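PDB 1JOV: HI1317 from Haemophilus influenzae, which probably interconverts the alpha and beta anomers of D-glucose 6-phosphate. Local coordinates for residues 21-32 with 37-48. Numbering follows the deposited sequence.
Sequences IPVLHLKHAVGT and LQGAQLISWKPQ
Ile21 begins the contact by laying CD1 against the amide end of Gln38, 3.8 Å from its OE1; that amide keeps its polarity satisfied elsewhere, OE1 accepting from Gly66 N, so a purely apolar neighbour suits it. Pro22 lacks an N-H but offers its carbonyl: Leu37 N donates to Pro22 O at 2.9 Å, nearly straight (171°), just where the type II turn Leu37 to Ala40 starts. Val23 and Ile43 meet tip to tip, CG1 to CD1 at 4.1 Å, beta-branched residues reaching across the strand that runs between them. Leu24 crosses Leu37, their methyls closing an apolar patch with Phe112. Beyond the type I turn His28 to Gly31, Val30 O accepts from Gln48 N, which lies above the carbonyl plane, and from a water that in turn accepts from Trp45 NE1 at the ring edge. Gly31 pairs with Pro47 at a non-hydrogen-bonded site; its backbone angles (phi 132°, psi -156°) are ones glycine readily adopts, and lacking a side chain it lets Pro47 and the Lys46 carbonyl come close, CA 3.3 Å from Lys46 O. Thr32 and Lys46 form the next, hydrogen-bonded pair, Lys46 N to Thr32 O at 2.9 Å and Thr32 N to Lys46 O at 3.0 Å. OG1 of Thr32, between backbone N and carbonyl carbon, sits beside Lys46 CB at 3.5 Å; a water bridges it to Ser44 OG, itself hydrogen-bonded to Asp53 OD2. Both pairs belong to the hairpin of strands 31-36 and 41-47. In this antiparallel five-stranded sheet 41-47 is outermost, and 31-36 separates it from 21-28, whose other neighbour is 13-18.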
loop_
_atom_site.group_PDB
_atom_site.type_symbol
_atom_site.label_atom_id
_atom_site.label_comp_id
_atom_site.label_asym_id
_atom_site.label_seq_id
_atom_site.Cartn_x
_atom_site.Cartn_y
_atom_site.Cartn_z
ATOM N N ILE A 21 -15.905 -6.724 -6.695
ATOM C CA ILE A 21 -15.035 -5.630 -7.061
ATOM C C ILE A 21 -14.223 -5.797 -8.369
ATOM O O ILE A 21 -13.608 -6.843 -8.586
ATOM C CB ILE A 21 -14.034 -5.482 -5.910
ATOM C CG1 ILE A 21 -14.655 -4.905 -4.630
ATOM C CG2 ILE A 21 -12.852 -4.622 -6.368
ATOM C CD1 ILE A 21 -13.811 -5.117 -3.399
ATOM N N PRO A 22 -14.207 -4.777 -9.240
ATOM C CA PRO A 22 -13.448 -4.857 -10.509
ATOM C C PRO A 22 -11.964 -4.634 -10.235
ATOM O O PRO A 22 -11.645 -3.717 -9.420
ATOM C CB PRO A 22 -14.062 -3.747 -11.350
ATOM C CG PRO A 22 -14.888 -2.964 -10.409
ATOM C CD PRO A 22 -14.918 -3.506 -9.084
ATOM N N VAL A 23 -11.131 -5.441 -10.833
ATOM C CA VAL A 23 -9.699 -5.437 -10.639
ATOM C C VAL A 23 -8.982 -5.459 -11.972
ATOM O O VAL A 23 -9.200 -6.328 -12.820
ATOM C CB VAL A 23 -9.245 -6.652 -9.761
ATOM C CG1 VAL A 23 -7.720 -6.666 -9.589
ATOM C CG2 VAL A 23 -9.954 -6.609 -8.424
ATOM N N LEU A 24 -8.059 -4.524 -12.195
ATOM C CA LEU A 24 -7.273 -4.618 -13.373
ATOM C C LEU A 24 -6.187 -5.627 -13.197
ATOM O O LEU A 24 -5.482 -5.624 -12.151
ATOM C CB LEU A 24 -6.588 -3.280 -13.670
ATOM C CG LEU A 24 -7.431 -2.220 -14.172
ATOM C CD1 LEU A 24 -6.701 -0.857 -14.117
ATOM C CD2 LEU A 24 -7.744 -2.556 -15.622
ATOM N N HIS A 25 -5.978 -6.446 -14.236
ATOM C CA HIS A 25 -4.856 -7.362 -14.282
ATOM C C HIS A 25 -3.849 -6.930 -15.374
ATOM O O HIS A 25 -4.197 -6.833 -16.544
ATOM C CB HIS A 25 -5.303 -8.778 -14.665
ATOM C CG HIS A 25 -6.191 -9.492 -13.642
ATOM N ND1 HIS A 25 -6.214 -10.858 -13.503
ATOM C CD2 HIS A 25 -7.057 -8.983 -12.738
ATOM C CE1 HIS A 25 -7.059 -11.198 -12.544
ATOM N NE2 HIS A 25 -7.589 -10.071 -12.065
ATOM N N LEU A 26 -2.600 -6.680 -15.001
ATOM C CA LEU A 26 -1.541 -6.346 -15.924
ATOM C C LEU A 26 -0.550 -7.539 -16.038
ATOM O O LEU A 26 -0.103 -8.097 -15.004
ATOM C CB LEU A 26 -0.793 -5.228 -15.264
ATOM C CG LEU A 26 0.381 -4.813 -16.133
ATOM C CD1 LEU A 26 -0.039 -4.235 -17.483
ATOM C CD2 LEU A 26 1.299 -3.815 -15.346
ATOM N N LYS A 27 -0.253 -7.975 -17.271
ATOM C CA LYS A 27 0.785 -8.990 -17.518
ATOM C C LYS A 27 1.672 -8.497 -18.641
ATOM O O LYS A 27 1.215 -8.377 -19.790
ATOM C CB LYS A 27 0.182 -10.326 -17.910
ATOM C CG LYS A 27 -0.439 -10.983 -16.728
ATOM C CD LYS A 27 -0.964 -12.409 -17.086
ATOM C CE LYS A 27 -1.676 -13.064 -15.892
ATOM N NZ LYS A 27 -2.568 -12.103 -15.144
ATOM N N HIS A 28 2.902 -8.171 -18.284
ATOM C CA HIS A 28 3.767 -7.448 -19.201
ATOM C C HIS A 28 5.167 -7.898 -19.016
ATOM O O HIS A 28 5.430 -8.645 -18.130
ATOM C CB HIS A 28 3.678 -5.974 -18.837
ATOM C CG HIS A 28 4.519 -5.058 -19.701
ATOM N ND1 HIS A 28 3.999 -4.438 -20.798
ATOM C CD2 HIS A 28 5.755 -4.549 -19.527
ATOM C CE1 HIS A 28 4.903 -3.616 -21.318
ATOM N NE2 HIS A 28 5.969 -3.654 -20.556
ATOM N N ALA A 29 6.026 -7.515 -19.940
ATOM C CA ALA A 29 7.426 -7.875 -19.758
ATOM C C ALA A 29 7.924 -7.484 -18.391
ATOM O O ALA A 29 8.688 -8.232 -17.755
ATOM C CB ALA A 29 8.254 -7.208 -20.805
ATOM N N VAL A 30 7.502 -6.313 -17.905
ATOM C CA VAL A 30 7.976 -5.842 -16.622
ATOM C C VAL A 30 7.451 -6.653 -15.423
ATOM O O VAL A 30 8.010 -6.565 -14.291
ATOM C CB VAL A 30 7.645 -4.376 -16.466
ATOM C CG1 VAL A 30 8.268 -3.529 -17.623
ATOM C CG2 VAL A 30 6.179 -4.229 -16.503
ATOM N N GLY A 31 6.462 -7.509 -15.657
ATOM C CA GLY A 31 5.939 -8.324 -14.605
ATOM C C GLY A 31 4.414 -8.308 -14.558
ATOM O O GLY A 31 3.766 -8.005 -15.546
ATOM N N THR A 32 3.831 -8.593 -13.391
ATOM C CA THR A 32 2.374 -8.634 -13.324
ATOM C C THR A 32 1.892 -7.759 -12.149
ATOM O O THR A 32 2.652 -7.497 -11.222
ATOM C CB THR A 32 1.902 -10.027 -13.031
ATOM O OG1 THR A 32 2.431 -10.469 -11.757
ATOM C CG2 THR A 32 2.483 -11.016 -14.058
ATOM N N LEU A 37 -10.157 -1.408 -8.518
ATOM C CA LEU A 37 -10.669 -0.029 -8.764
ATOM C C LEU A 37 -11.308 0.575 -7.479
ATOM O O LEU A 37 -11.392 1.796 -7.324
ATOM C CB LEU A 37 -11.668 -0.041 -9.917
ATOM C CG LEU A 37 -11.152 -0.410 -11.311
ATOM C CD1 LEU A 37 -12.177 -0.006 -12.372
ATOM C CD2 LEU A 37 -9.802 0.248 -11.587
ATOM N N GLN A 38 -11.697 -0.317 -6.560
ATOM C CA GLN A 38 -12.181 0.161 -5.293
ATOM C C GLN A 38 -10.889 0.627 -4.568
ATOM O O GLN A 38 -9.996 -0.179 -4.303
ATOM C CB GLN A 38 -12.895 -0.858 -4.430
ATOM C CG GLN A 38 -13.177 -0.331 -3.032
ATOM C CD GLN A 38 -13.892 -1.339 -2.178
ATOM O OE1 GLN A 38 -15.040 -1.677 -2.456
ATOM N NE2 GLN A 38 -13.422 -1.950 -1.102
ATOM N N GLY A 39 -10.821 1.882 -4.238
ATOM C CA GLY A 39 -9.675 2.441 -3.482
ATOM C C GLY A 39 -8.400 2.590 -4.368
ATOM O O GLY A 39 -7.305 2.802 -3.779
ATOM N N ALA A 40 -8.529 2.476 -5.683
ATOM C CA ALA A 40 -7.343 2.492 -6.580
ATOM C C ALA A 40 -6.247 1.712 -5.876
ATOM O O ALA A 40 -5.102 2.227 -5.700
ATOM C CB ALA A 40 -6.916 3.972 -6.803
ATOM N N GLN A 41 -6.529 0.478 -5.458
ATOM C CA GLN A 41 -5.663 -0.211 -4.549
ATOM C C GLN A 41 -4.784 -1.279 -5.178
ATOM O O GLN A 41 -5.277 -2.308 -5.658
ATOM C CB GLN A 41 -6.476 -0.804 -3.397
ATOM C CG GLN A 41 -5.694 -1.311 -2.270
ATOM C CD GLN A 41 -6.604 -1.547 -1.066
ATOM O OE1 GLN A 41 -7.587 -0.849 -0.838
ATOM N NE2 GLN A 41 -6.161 -2.532 -0.230
ATOM N N LEU A 42 -3.506 -0.994 -5.396
ATOM C CA LEU A 42 -2.607 -2.058 -5.887
ATOM C C LEU A 42 -2.624 -3.263 -4.887
ATOM O O LEU A 42 -2.406 -3.057 -3.664
ATOM C CB LEU A 42 -1.208 -1.431 -5.909
ATOM C CG LEU A 42 -0.100 -2.359 -6.454
ATOM C CD1 LEU A 42 -0.250 -2.911 -7.916
ATOM C CD2 LEU A 42 1.249 -1.600 -6.321
ATOM N N ILE A 43 -3.093 -4.427 -5.341
ATOM C CA ILE A 43 -3.043 -5.596 -4.468
ATOM C C ILE A 43 -2.060 -6.710 -4.754
ATOM O O ILE A 43 -1.924 -7.632 -3.927
ATOM C CB ILE A 43 -4.500 -6.153 -4.352
ATOM C CG1 ILE A 43 -5.102 -6.389 -5.734
ATOM C CG2 ILE A 43 -5.300 -5.093 -3.583
ATOM C CD1 ILE A 43 -6.385 -7.253 -5.711
ATOM N N SER A 44 -1.392 -6.612 -5.903
ATOM C CA SER A 44 -0.366 -7.617 -6.240
ATOM C C SER A 44 0.662 -6.950 -7.165
ATOM O O SER A 44 0.303 -6.140 -8.019
ATOM C CB SER A 44 -1.017 -8.751 -7.013
ATOM O OG SER A 44 -0.056 -9.693 -7.528
ATOM N N TRP A 45 1.893 -7.271 -6.938
ATOM C CA TRP A 45 2.932 -6.772 -7.850
ATOM C C TRP A 45 4.076 -7.776 -7.859
ATOM O O TRP A 45 4.702 -7.993 -6.832
ATOM C CB TRP A 45 3.393 -5.311 -7.553
ATOM C CG TRP A 45 4.566 -4.948 -8.389
ATOM C CD1 TRP A 45 4.655 -4.941 -9.757
ATOM C CD2 TRP A 45 5.853 -4.535 -7.899
ATOM N NE1 TRP A 45 5.905 -4.509 -10.147
ATOM C CE2 TRP A 45 6.686 -4.364 -9.022
ATOM C CE3 TRP A 45 6.405 -4.377 -6.631
ATOM C CZ2 TRP A 45 8.002 -3.929 -8.894
ATOM C CZ3 TRP A 45 7.736 -3.976 -6.500
ATOM C CH2 TRP A 45 8.515 -3.811 -7.636
ATOM N N LYS A 46 4.322 -8.405 -8.996
ATOM C CA LYS A 46 5.414 -9.393 -9.025
ATOM C C LYS A 46 6.288 -8.981 -10.207
ATOM O O LYS A 46 5.956 -9.203 -11.380
ATOM C CB LYS A 46 4.831 -10.780 -9.176
ATOM C CG LYS A 46 5.774 -11.921 -8.808
ATOM C CD LYS A 46 4.981 -13.269 -8.880
ATOM C CE LYS A 46 5.882 -14.483 -8.712
ATOM N NZ LYS A 46 5.128 -15.784 -8.825
ATOM N N PRO A 47 7.339 -8.239 -9.929
ATOM C CA PRO A 47 8.241 -7.812 -11.017
ATOM C C PRO A 47 8.997 -9.058 -11.608
ATOM O O PRO A 47 9.077 -10.112 -11.044
ATOM C CB PRO A 47 9.236 -6.915 -10.357
ATOM C CG PRO A 47 8.982 -7.003 -8.926
ATOM C CD PRO A 47 7.695 -7.693 -8.634
ATOM N N GLN A 48 9.491 -8.884 -12.801
ATOM C CA GLN A 48 10.062 -10.020 -13.571
ATOM C C GLN A 48 11.123 -10.738 -12.734
ATOM O O GLN A 48 12.035 -10.120 -12.156
ATOM C CB GLN A 48 10.612 -9.500 -14.881
ATOM C CG GLN A 48 10.771 -10.519 -15.968
ATOM C CD GLN A 48 9.493 -11.213 -16.290
ATOM O OE1 GLN A 48 9.401 -12.395 -16.004
ATOM N NE2 GLN A 48 8.478 -10.493 -16.877
HETATM O O HOH W 1 6.896 -4.384 -12.549
HETATM O O HOH W 2 0.245 -9.724 -10.100
#